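Local coordinates for alanine dehydrogenase (Archaeoglobus fulgidus, PDB 1OMO), which catalyses the reversible, NAD-dependent oxidative deamination of L-alanine to pyruvate and works as a homodimer, at residues 104-109 and 133-138; 110-115 and 286-291; 142-147 and 190-195. All coordinates share one frame; numbering follows the deposited sequence.

Interaction 1 (104-109 and 133-138). With NAD (nicotinamide-adenine-dinucleotide), chain D.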
loop_
_atom_site.group_PDB
_atom_site.type_symbol
_atom_site.label_atom_id
_atom_site.label_comp_id
_atom_site.label_asym_id
_atom_site.label_seq_id
_atom_site.Cartn_x
_atom_site.Cartn_y
_atom_site.Cartn_z
ATOM N N THR A 104 3.906 6.763 16.465
ATOM C CA THR A 104 5.226 6.863 15.878
ATOM C C THR A 104 5.261 7.753 14.672
ATOM O O THR A 104 6.329 8.149 14.240
ATOM C CB THR A 104 5.858 5.467 15.510
ATOM O OG1 THR A 104 4.962 4.705 14.685
ATOM C CG2 THR A 104 6.219 4.684 16.796
ATOM N N THR A 105 4.102 8.053 14.097
ATOM C CA THR A 105 4.083 8.957 12.941
ATOM C C THR A 105 4.419 10.368 13.483
ATOM O O THR A 105 5.217 11.104 12.890
ATOM C CB THR A 105 2.690 8.951 12.241
ATOM O OG1 THR A 105 2.494 7.688 11.594
ATOM C CG2 THR A 105 2.566 10.082 11.233
ATOM N N SER A 106 3.844 10.723 14.634
ATOM C CA SER A 106 4.108 12.042 15.245
ATOM C C SER A 106 5.559 12.092 15.729
ATOM O O SER A 106 6.281 13.073 15.493
ATOM C CB SER A 106 3.172 12.297 16.443
ATOM O OG SER A 106 1.900 12.719 15.999
ATOM N N LEU A 107 5.978 11.002 16.370
ATOM C CA LEU A 107 7.321 10.865 16.918
ATOM C C LEU A 107 8.384 11.051 15.850
ATOM O O LEU A 107 9.279 11.883 16.012
ATOM C CB LEU A 107 7.490 9.489 17.556
ATOM C CG LEU A 107 8.320 9.303 18.838
ATOM C CD1 LEU A 107 9.287 8.156 18.637
ATOM C CD2 LEU A 107 9.040 10.538 19.237
ATOM N N ARG A 108 8.296 10.299 14.745
ATOM C CA ARG A 108 9.326 10.403 13.737
ATOM C C ARG A 108 9.267 11.709 12.934
ATOM O O ARG A 108 10.216 12.053 12.246
ATOM C CB ARG A 108 9.327 9.176 12.818
ATOM C CG ARG A 108 8.049 8.882 12.025
ATOM C CD ARG A 108 7.708 9.907 10.932
ATOM N NE ARG A 108 6.862 9.319 9.881
ATOM C CZ ARG A 108 6.105 10.019 9.033
ATOM N NH1 ARG A 108 6.059 11.340 9.119
ATOM N NH2 ARG A 108 5.446 9.407 8.051
ATOM N N THR A 109 8.162 12.431 13.017
ATOM C CA THR A 109 8.067 13.719 12.316
ATOM C C THR A 109 8.804 14.656 13.250
ATOM O O THR A 109 9.605 15.487 12.814
ATOM C CB THR A 109 6.590 14.164 12.138
ATOM O OG1 THR A 109 5.878 13.110 11.459
ATOM C CG2 THR A 109 6.518 15.462 11.307
ATOM N N CYS A 133 0.424 25.314 17.829
ATOM C CA CYS A 133 0.814 24.688 19.085
ATOM C C CYS A 133 0.011 23.428 19.371
ATOM O O CYS A 133 -0.367 23.179 20.517
ATOM C CB CYS A 133 0.681 25.685 20.257
ATOM S SG CYS A 133 1.727 27.195 20.108
ATOM N N GLY A 134 -0.261 22.656 18.313
ATOM C CA GLY A 134 -0.955 21.380 18.436
ATOM C C GLY A 134 0.053 20.243 18.695
ATOM O O GLY A 134 1.225 20.483 19.021
ATOM N N THR A 135 -0.396 19.010 18.515
ATOM C CA THR A 135 0.410 17.840 18.764
ATOM C C THR A 135 1.822 17.853 18.222
ATOM O O THR A 135 2.782 17.670 18.957
ATOM C CB THR A 135 -0.292 16.588 18.228
ATOM O OG1 THR A 135 -1.501 16.380 18.967
ATOM C CG2 THR A 135 0.609 15.366 18.363
ATOM N N GLN A 136 1.950 18.045 16.926
ATOM C CA GLN A 136 3.253 18.048 16.309
ATOM C C GLN A 136 4.206 19.076 16.911
ATOM O O GLN A 136 5.426 18.809 16.992
ATOM C CB GLN A 136 3.129 18.248 14.803
ATOM C CG GLN A 136 4.475 18.121 14.127
ATOM C CD GLN A 136 5.229 16.868 14.583
ATOM O OE1 GLN A 136 6.466 16.883 14.728
ATOM N NE2 GLN A 136 4.480 15.767 14.809
ATOM N N ALA A 137 3.697 20.237 17.339
ATOM C CA ALA A 137 4.603 21.230 17.907
ATOM C C ALA A 137 5.348 20.645 19.101
ATOM O O ALA A 137 6.552 20.867 19.240
ATOM C CB ALA A 137 3.856 22.500 18.339
ATOM N N TYR A 138 4.632 19.909 19.957
ATOM C CA TYR A 138 5.267 19.297 21.118
ATOM C C TYR A 138 6.381 18.343 20.672
ATOM O O TYR A 138 7.492 18.389 21.213
ATOM C CB TYR A 138 4.251 18.541 21.982
ATOM C CG TYR A 138 3.255 19.442 22.700
ATOM C CD1 TYR A 138 2.103 19.918 22.048
ATOM C CD2 TYR A 138 3.468 19.839 24.038
ATOM C CE1 TYR A 138 1.186 20.759 22.711
ATOM C CE2 TYR A 138 2.580 20.662 24.692
ATOM C CZ TYR A 138 1.436 21.119 24.032
ATOM O OH TYR A 138 0.546 21.927 24.709
HETATM P PA NAD D . -3.440 19.667 15.456
HETATM O O1A NAD D . -4.792 19.959 14.917
HETATM O O2A NAD D . -3.318 19.061 16.861
HETATM O O5B NAD D . -2.316 20.876 15.428
HETATM C C5B NAD D . -2.448 22.061 14.536
HETATM C C4B NAD D . -2.518 23.307 15.458
HETATM O O4B NAD D . -2.593 24.437 14.481
HETATM C C3B NAD D . -3.848 23.508 16.329
HETATM O O3B NAD D . -3.517 23.692 17.763
HETATM C C2B NAD D . -4.576 24.726 15.711
HETATM O O2B NAD D . -5.412 25.493 16.499
HETATM C C1B NAD D . -3.370 25.463 15.052
HETATM N N9A NAD D . -3.728 26.257 13.914
HETATM C C8A NAD D . -4.616 26.045 12.878
HETATM N N7A NAD D . -4.642 27.025 12.000
HETATM C C5A NAD D . -3.778 27.948 12.400
HETATM C C6A NAD D . -3.376 29.233 11.824
HETATM N N6A NAD D . -3.911 29.694 10.723
HETATM N N1A NAD D . -2.412 29.914 12.546
HETATM C C2A NAD D . -1.857 29.461 13.694
HETATM N N3A NAD D . -2.217 28.231 14.289
HETATM C C4A NAD D . -3.169 27.503 13.593
HETATM O O3 NAD D . -2.417 18.759 14.507
HETATM P PN NAD D . -0.853 18.120 14.683
HETATM O O1N NAD D . -0.257 18.719 15.930
HETATM O O2N NAD D . -0.911 16.624 14.448
HETATM O O5D NAD D . -0.167 18.884 13.345
HETATM C C5D NAD D . -1.166 18.783 12.135
HETATM C C4D NAD D . -0.557 19.254 10.855
HETATM O O4D NAD D . 0.732 18.449 10.642
HETATM C C3D NAD D . -1.400 18.977 9.570
HETATM O O3D NAD D . -1.082 19.889 8.502
HETATM C C2D NAD D . -0.984 17.532 9.278
HETATM O O2D NAD D . -1.507 17.003 8.104
HETATM C C1D NAD D . 0.609 17.661 9.390
HETATM N N1N NAD D . 1.452 16.460 9.721
HETATM C C2N NAD D . 2.576 16.303 8.799
HETATM C C3N NAD D . 3.517 15.286 9.198
HETATM C C7N NAD D . 4.770 15.109 8.148
HETATM O O7N NAD D . 5.372 13.997 8.122
HETATM N N7N NAD D . 5.113 16.181 7.365
HETATM C C4N NAD D . 3.452 14.480 10.359
HETATM C C5N NAD D . 2.285 14.749 11.184
HETATM C C6N NAD D . 1.316 15.717 10.872
HETATM O O HOH W 1 1.636 14.981 14.795
#
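Ser106 and Gln136 mark the closest backbone approach, 6.2 Å between their CA atoms, where helix 102-120 passes the first turn of helix 135-147. With CG anti to its backbone N (chi1 -175°) and a bend at chi2, the Gln136 side chain turns its amide toward the other helix. NE2 of Gln136 gives a weak but nearly straight hydrogen bond to Ser106 O (3.3 Å, 168°), and its OE1 lies 3.7 Å from Thr109 CG2. One water joins the Ser106 hydroxyl, accepts a hydrogen bond from Gln136 NE2 and donates one to NAD O2N, while Thr135 CG2 packs on Ser106 OG. Gln136 N binds NAD O1N at 2.5 Å, so this residue holds both the pyrophosphate and the neighbouring helix. Arg108 meets the carboxamide at its guanidinium edge, NH1 lying 2.9 Å from NAD O7N; Thr105 CG2 covers one guanidinium face. The hydroxyl of Thr109 is held by a 2.6 Å bond from its OG1 to Thr105 O. Thr109 OG1 sits 3.0 Å from NAD C4N in the nicotinamide ring, and Thr109 CG2 rests against the same ring carbon. Replacing Thr109 with alanine is likely to open a gap beside the nicotinamide and deprive Thr105 O of its hydroxyl partner. Gly134 occupies the N-cap position and lies against the cofactor, where a CB would collide with O5B. Farther out, Asp297 of helix 294-311 forms a salt bridge with Arg108, Leu107 packs on helix 17-32, and Phe166 of helix 160-172 covers Cys133 and Ala137.

Interaction 2 (110-115 and 286-291). With NAD (nicotinamide-adenine-dinucleotide), chain D.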
loop_
_atom_site.group_PDB
_atom_site.type_symbol
_atom_site.label_atom_id
_atom_site.label_comp_id
_atom_site.label_asym_id
_atom_site.label_seq_id
_atom_site.Cartn_x
_atom_site.Cartn_y
_atom_site.Cartn_z
ATOM N N GLY A 110 8.571 14.496 14.544
ATOM C CA GLY A 110 9.303 15.317 15.478
ATOM C C GLY A 110 10.797 15.078 15.306
ATOM O O GLY A 110 11.587 16.028 15.182
ATOM N N ALA A 111 11.203 13.803 15.284
ATOM C CA ALA A 111 12.619 13.462 15.143
ATOM C C ALA A 111 13.233 14.115 13.888
ATOM O O ALA A 111 14.330 14.685 13.953
ATOM C CB ALA A 111 12.798 11.931 15.103
ATOM N N ALA A 112 12.535 14.044 12.752
ATOM C CA ALA A 112 13.072 14.651 11.538
ATOM C C ALA A 112 13.279 16.152 11.725
ATOM O O ALA A 112 14.300 16.686 11.319
ATOM C CB ALA A 112 12.164 14.384 10.346
ATOM N N GLY A 113 12.323 16.809 12.376
ATOM C CA GLY A 113 12.418 18.235 12.578
ATOM C C GLY A 113 13.696 18.526 13.322
ATOM O O GLY A 113 14.426 19.420 12.945
ATOM N N GLY A 114 13.957 17.738 14.358
ATOM C CA GLY A 114 15.154 17.889 15.162
ATOM C C GLY A 114 16.445 17.619 14.391
ATOM O O GLY A 114 17.435 18.335 14.580
ATOM N N ILE A 115 16.447 16.579 13.549
ATOM C CA ILE A 115 17.623 16.231 12.749
ATOM C C ILE A 115 17.843 17.315 11.682
ATOM O O ILE A 115 18.980 17.766 11.462
ATOM C CB ILE A 115 17.453 14.827 12.090
ATOM C CG1 ILE A 115 17.552 13.745 13.167
ATOM C CG2 ILE A 115 18.532 14.556 11.060
ATOM C CD1 ILE A 115 18.872 13.711 13.867
ATOM N N THR A 286 17.263 29.245 5.901
ATOM C CA THR A 286 17.137 27.848 5.477
ATOM C C THR A 286 15.738 27.328 5.763
ATOM O O THR A 286 15.063 27.794 6.695
ATOM C CB THR A 286 18.207 26.909 6.167
ATOM O OG1 THR A 286 18.210 27.132 7.586
ATOM C CG2 THR A 286 19.602 27.141 5.583
ATOM N N ILE A 287 15.304 26.382 4.930
ATOM C CA ILE A 287 14.009 25.767 5.086
ATOM C C ILE A 287 14.067 24.253 4.916
ATOM O O ILE A 287 14.639 23.751 3.973
ATOM C CB ILE A 287 12.950 26.268 4.051
ATOM C CG1 ILE A 287 12.550 27.721 4.289
ATOM C CG2 ILE A 287 11.670 25.398 4.201
ATOM C CD1 ILE A 287 11.635 28.290 3.173
ATOM N N PHE A 288 13.469 23.540 5.865
ATOM C CA PHE A 288 13.345 22.106 5.754
ATOM C C PHE A 288 11.831 21.859 5.484
ATOM O O PHE A 288 10.987 22.099 6.343
ATOM C CB PHE A 288 13.755 21.382 7.044
ATOM C CG PHE A 288 13.378 19.913 7.050
ATOM C CD1 PHE A 288 12.607 19.374 8.073
ATOM C CD2 PHE A 288 13.812 19.069 6.036
ATOM C CE1 PHE A 288 12.278 18.013 8.084
ATOM C CE2 PHE A 288 13.494 17.720 6.042
ATOM C CZ PHE A 288 12.726 17.180 7.068
ATOM N N ASP A 289 11.527 21.402 4.273
ATOM C CA ASP A 289 10.182 21.070 3.823
ATOM C C ASP A 289 9.927 19.582 4.130
ATOM O O ASP A 289 10.392 18.691 3.411
ATOM C CB ASP A 289 10.069 21.299 2.319
ATOM C CG ASP A 289 8.641 21.423 1.866
ATOM O OD1 ASP A 289 8.426 21.817 0.711
ATOM O OD2 ASP A 289 7.720 21.138 2.663
ATOM N N SER A 290 9.172 19.335 5.192
ATOM C CA SER A 290 8.887 17.995 5.630
ATOM C C SER A 290 7.538 17.448 5.150
ATOM O O SER A 290 6.504 18.104 5.268
ATOM C CB SER A 290 8.996 17.981 7.154
ATOM O OG SER A 290 8.580 16.782 7.739
ATOM N N THR A 291 7.560 16.252 4.576
ATOM C CA THR A 291 6.321 15.636 4.126
ATOM C C THR A 291 6.016 14.302 4.797
ATOM O O THR A 291 4.872 13.860 4.752
ATOM C CB THR A 291 6.281 15.404 2.576
ATOM O OG1 THR A 291 7.294 14.465 2.184
ATOM C CG2 THR A 291 6.507 16.714 1.823
HETATM P PA NAD D . -3.440 19.667 15.456
HETATM O O1A NAD D . -4.792 19.959 14.917
HETATM O O2A NAD D . -3.318 19.061 16.861
HETATM O O5B NAD D . -2.316 20.876 15.428
HETATM C C5B NAD D . -2.448 22.061 14.536
HETATM C C4B NAD D . -2.518 23.307 15.458
HETATM O O4B NAD D . -2.593 24.437 14.481
HETATM C C3B NAD D . -3.848 23.508 16.329
HETATM O O3B NAD D . -3.517 23.692 17.763
HETATM C C2B NAD D . -4.576 24.726 15.711
HETATM O O2B NAD D . -5.412 25.493 16.499
HETATM C C1B NAD D . -3.370 25.463 15.052
HETATM N N9A NAD D . -3.728 26.257 13.914
HETATM C C8A NAD D . -4.616 26.045 12.878
HETATM N N7A NAD D . -4.642 27.025 12.000
HETATM C C5A NAD D . -3.778 27.948 12.400
HETATM C C6A NAD D . -3.376 29.233 11.824
HETATM N N6A NAD D . -3.911 29.694 10.723
HETATM N N1A NAD D . -2.412 29.914 12.546
HETATM C C2A NAD D . -1.857 29.461 13.694
HETATM N N3A NAD D . -2.217 28.231 14.289
HETATM C C4A NAD D . -3.169 27.503 13.593
HETATM O O3 NAD D . -2.417 18.759 14.507
HETATM P PN NAD D . -0.853 18.120 14.683
HETATM O O1N NAD D . -0.257 18.719 15.930
HETATM O O2N NAD D . -0.911 16.624 14.448
HETATM O O5D NAD D . -0.167 18.884 13.345
HETATM C C5D NAD D . -1.166 18.783 12.135
HETATM C C4D NAD D . -0.557 19.254 10.855
HETATM O O4D NAD D . 0.732 18.449 10.642
HETATM C C3D NAD D . -1.400 18.977 9.570
HETATM O O3D NAD D . -1.082 19.889 8.502
HETATM C C2D NAD D . -0.984 17.532 9.278
HETATM O O2D NAD D . -1.507 17.003 8.104
HETATM C C1D NAD D . 0.609 17.661 9.390
HETATM N N1N NAD D . 1.452 16.460 9.721
HETATM C C2N NAD D . 2.576 16.303 8.799
HETATM C C3N NAD D . 3.517 15.286 9.198
HETATM C C7N NAD D . 4.770 15.109 8.148
HETATM O O7N NAD D . 5.372 13.997 8.122
HETATM N N7N NAD D . 5.113 16.181 7.365
HETATM C C4N NAD D . 3.452 14.480 10.359
HETATM C C5N NAD D . 2.285 14.749 11.184
HETATM C C6N NAD D . 1.316 15.717 10.872
#
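Ala112 and Phe288 bring helix 102-120 against strand 285-289 through a small, buried apolar contact. A chi1 of 169° swings the Phe288 ring away from its own amide and sends it out toward the helix, CE1 leading. Phe288 CE1 lies 4.3 Å from Ala112 CB and 4.0 Å from Ala112 O; the peptide at Gly113 N comes obliquely to the same ring. Within its own segment, Ser290 CA sits over one ring face, offset toward the rim. No hydrogen bond spans the two segments. Polar links instead run to their surroundings: Gly113 O accepts from Asn214 ND2, and Asp289 receives the backbone amides of Glu249 and Ile250 through its two carboxylate oxygens. Beyond the strand, the chain reaches the cofactor. Ser290 O approaches the carboxamide nitrogen N7N of NAD at 3.2 Å, Ser290 OG lies 3.5 Å from that nitrogen, and Thr291 C is also near it. Strand 285-289 is flanked by strands 212-215 and 234-238 in the parallel sheet, and its C-terminal end opening onto the nicotinamide is the usual placement of a dinucleotide site in a Rossmann-type domain.

Interaction 3 (142-147 and 190-195). With NAD (nicotinamide-adenine-dinucleotide), chain D.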
loop_
_atom_site.group_PDB
_atom_site.type_symbol
_atom_site.label_atom_id
_atom_site.label_comp_id
_atom_site.label_asym_id
_atom_site.label_seq_id
_atom_site.Cartn_x
_atom_site.Cartn_y
_atom_site.Cartn_z
ATOM N N GLU A 142 10.384 18.674 21.584
ATOM C CA GLU A 142 11.140 17.626 22.241
ATOM C C GLU A 142 12.347 17.150 21.425
ATOM O O GLU A 142 13.385 16.863 21.989
ATOM C CB GLU A 142 10.241 16.428 22.577
ATOM C CG GLU A 142 9.207 16.701 23.636
ATOM C CD GLU A 142 9.791 16.903 25.037
ATOM O OE1 GLU A 142 9.039 17.363 25.933
ATOM O OE2 GLU A 142 10.983 16.596 25.253
ATOM N N ALA A 143 12.204 17.031 20.113
ATOM C CA ALA A 143 13.330 16.615 19.303
ATOM C C ALA A 143 14.412 17.708 19.332
ATOM O O ALA A 143 15.615 17.414 19.497
ATOM C CB ALA A 143 12.892 16.375 17.893
ATOM N N LEU A 144 13.980 18.958 19.163
ATOM C CA LEU A 144 14.888 20.088 19.138
ATOM C C LEU A 144 15.686 20.275 20.428
ATOM O O LEU A 144 16.866 20.678 20.390
ATOM C CB LEU A 144 14.117 21.383 18.802
ATOM C CG LEU A 144 13.563 21.548 17.375
ATOM C CD1 LEU A 144 12.583 22.716 17.318
ATOM C CD2 LEU A 144 14.734 21.794 16.401
ATOM N N ARG A 145 15.084 20.003 21.575
ATOM C CA ARG A 145 15.881 20.184 22.750
ATOM C C ARG A 145 16.889 19.057 22.912
ATOM O O ARG A 145 17.713 19.092 23.798
ATOM C CB ARG A 145 15.030 20.395 24.001
ATOM C CG ARG A 145 14.135 19.302 24.398
ATOM C CD ARG A 145 13.438 19.750 25.657
ATOM N NE ARG A 145 12.695 18.663 26.257
ATOM C CZ ARG A 145 12.506 18.538 27.565
ATOM N NH1 ARG A 145 13.016 19.432 28.395
ATOM N NH2 ARG A 145 11.768 17.540 28.033
ATOM N N ARG A 146 16.852 18.060 22.045
ATOM C CA ARG A 146 17.868 17.016 22.144
ATOM C C ARG A 146 19.080 17.593 21.430
ATOM O O ARG A 146 20.183 17.146 21.621
ATOM C CB ARG A 146 17.438 15.730 21.426
ATOM C CG ARG A 146 16.935 14.629 22.339
ATOM C CD ARG A 146 15.730 15.067 23.119
ATOM N NE ARG A 146 15.122 13.953 23.829
ATOM C CZ ARG A 146 13.932 14.008 24.424
ATOM N NH1 ARG A 146 13.456 12.934 25.058
ATOM N NH2 ARG A 146 13.222 15.134 24.379
ATOM N N VAL A 147 18.873 18.602 20.601
ATOM C CA VAL A 147 20.005 19.134 19.864
ATOM C C VAL A 147 20.407 20.570 20.170
ATOM O O VAL A 147 21.481 21.018 19.757
ATOM C CB VAL A 147 19.792 18.964 18.313
ATOM C CG1 VAL A 147 19.893 17.465 17.934
ATOM C CG2 VAL A 147 18.428 19.482 17.892
ATOM N N VAL A 190 15.163 29.658 14.954
ATOM C CA VAL A 190 14.553 28.432 14.432
ATOM C C VAL A 190 13.036 28.627 14.560
ATOM O O VAL A 190 12.513 28.836 15.669
ATOM C CB VAL A 190 15.004 27.184 15.269
ATOM C CG1 VAL A 190 14.289 25.905 14.785
ATOM C CG2 VAL A 190 16.541 27.011 15.143
ATOM N N LEU A 191 12.347 28.582 13.421
ATOM C CA LEU A 191 10.897 28.761 13.368
ATOM C C LEU A 191 10.241 27.444 12.902
ATOM O O LEU A 191 10.546 26.947 11.822
ATOM C CB LEU A 191 10.566 29.915 12.394
ATOM C CG LEU A 191 9.094 30.230 12.051
ATOM C CD1 LEU A 191 8.333 30.687 13.305
ATOM C CD2 LEU A 191 9.032 31.329 10.968
ATOM N N VAL A 192 9.364 26.897 13.736
ATOM C CA VAL A 192 8.654 25.646 13.475
ATOM C C VAL A 192 7.184 25.916 13.078
ATOM O O VAL A 192 6.383 26.232 13.952
ATOM C CB VAL A 192 8.611 24.786 14.757
ATOM C CG1 VAL A 192 7.946 23.459 14.471
ATOM C CG2 VAL A 192 10.007 24.619 15.329
ATOM N N THR A 193 6.816 25.800 11.801
ATOM C CA THR A 193 5.418 26.029 11.412
ATOM C C THR A 193 4.710 24.677 11.390
ATOM O O THR A 193 5.107 23.766 10.708
ATOM C CB THR A 193 5.305 26.736 10.064
ATOM O OG1 THR A 193 5.762 25.869 9.042
ATOM C CG2 THR A 193 6.156 28.047 10.066
ATOM N N THR A 194 3.620 24.564 12.122
ATOM C CA THR A 194 2.971 23.287 12.276
ATOM C C THR A 194 1.451 23.313 12.032
ATOM O O THR A 194 0.703 22.453 12.518
ATOM C CB THR A 194 3.359 22.831 13.705
ATOM O OG1 THR A 194 3.743 21.460 13.709
ATOM C CG2 THR A 194 2.311 23.080 14.651
ATOM N N THR A 195 0.995 24.291 11.249
ATOM C CA THR A 195 -0.434 24.437 10.993
ATOM C C THR A 195 -0.902 23.737 9.725
ATOM O O THR A 195 -0.103 23.400 8.865
ATOM C CB THR A 195 -0.839 25.931 10.867
ATOM O OG1 THR A 195 -0.491 26.413 9.565
ATOM C CG2 THR A 195 -0.101 26.788 11.903
HETATM P PA NAD D . -3.440 19.667 15.456
HETATM O O1A NAD D . -4.792 19.959 14.917
HETATM O O2A NAD D . -3.318 19.061 16.861
HETATM O O5B NAD D . -2.316 20.876 15.428
HETATM C C5B NAD D . -2.448 22.061 14.536
HETATM C C4B NAD D . -2.518 23.307 15.458
HETATM O O4B NAD D . -2.593 24.437 14.481
HETATM C C3B NAD D . -3.848 23.508 16.329
HETATM O O3B NAD D . -3.517 23.692 17.763
HETATM C C2B NAD D . -4.576 24.726 15.711
HETATM O O2B NAD D . -5.412 25.493 16.499
HETATM C C1B NAD D . -3.370 25.463 15.052
HETATM N N9A NAD D . -3.728 26.257 13.914
HETATM C C8A NAD D . -4.616 26.045 12.878
HETATM N N7A NAD D . -4.642 27.025 12.000
HETATM C C5A NAD D . -3.778 27.948 12.400
HETATM C C6A NAD D . -3.376 29.233 11.824
HETATM N N6A NAD D . -3.911 29.694 10.723
HETATM N N1A NAD D . -2.412 29.914 12.546
HETATM C C2A NAD D . -1.857 29.461 13.694
HETATM N N3A NAD D . -2.217 28.231 14.289
HETATM C C4A NAD D . -3.169 27.503 13.593
HETATM O O3 NAD D . -2.417 18.759 14.507
HETATM P PN NAD D . -0.853 18.120 14.683
HETATM O O1N NAD D . -0.257 18.719 15.930
HETATM O O2N NAD D . -0.911 16.624 14.448
HETATM O O5D NAD D . -0.167 18.884 13.345
HETATM C C5D NAD D . -1.166 18.783 12.135
HETATM C C4D NAD D . -0.557 19.254 10.855
HETATM O O4D NAD D . 0.732 18.449 10.642
HETATM C C3D NAD D . -1.400 18.977 9.570
HETATM O O3D NAD D . -1.082 19.889 8.502
HETATM C C2D NAD D . -0.984 17.532 9.278
HETATM O O2D NAD D . -1.507 17.003 8.104
HETATM C C1D NAD D . 0.609 17.661 9.390
HETATM N N1N NAD D . 1.452 16.460 9.721
HETATM C C2N NAD D . 2.576 16.303 8.799
HETATM C C3N NAD D . 3.517 15.286 9.198
HETATM C C7N NAD D . 4.770 15.109 8.148
HETATM O O7N NAD D . 5.372 13.997 8.122
HETATM N N7N NAD D . 5.113 16.181 7.365
HETATM C C4N NAD D . 3.452 14.480 10.359
HETATM C C5N NAD D . 2.285 14.749 11.184
HETATM C C6N NAD D . 1.316 15.717 10.872
#
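Leu144 and Val192 meet tip to tip, CD1 of the leucine 3.8 Å from CG2 of the valine. The same Leu144 CD1 also reaches Val190 CG1 at 4.4 Å, so one methyl of helix 135-147 touches two residues of strand 190-193 that point to the same side of the sheet. Leu144 CG stands anti to its carbonyl carbon (chi1 -70°), which carries the branch toward the strand. Phe128 of the adjoining strand 127-131 packs against both Leu144 and Val190, and Phe130 against Val192. Farther out on the helix, Glu142, Arg145 and Arg146 form a salt-bridge network. Arg145 grips Glu142 OE2 side-on, NE at 2.9 Å from above the carboxylate plane and NH2 on the syn lone pair, while Arg146 NH2 takes the anti lone pair at 2.8 Å. Three nitrogens thus converge on one oxygen, and Tyr169 OH bonds to the other. At the far end of the strand segment, Thr195 CG2 lies 3.5 Å from adenine N3A of NAD. Helix and strand are therefore joined here by purely apolar side-chain contact, without a directional bond between them, while the charges of Glu142 and the two arginines are paired along the helix, separate from the buried interface.

All three interactions gather around the NAD-binding Rossmann domain, with centres 8 to 11 Å apart. Interactions 1 and 2 use successive turns of helix 102-120, and interactions 1 and 3 use the first turn and a later part of helix 135-147. Interactions 2 and 3 reach different strands of one parallel sheet, 285-289 and 190-193, separated by strand 212-215. Along the chain interaction 1 closes before interaction 3 opens, and interaction 3 is nested within the long loop closed by interaction 2. The two helices also pack directly, Ala143 lying against Gly110 and Gly114. Each site touches NAD, together meeting its nicotinamide, pyrophosphate and adenosine parts, so distant sequence regions build one cofactor site.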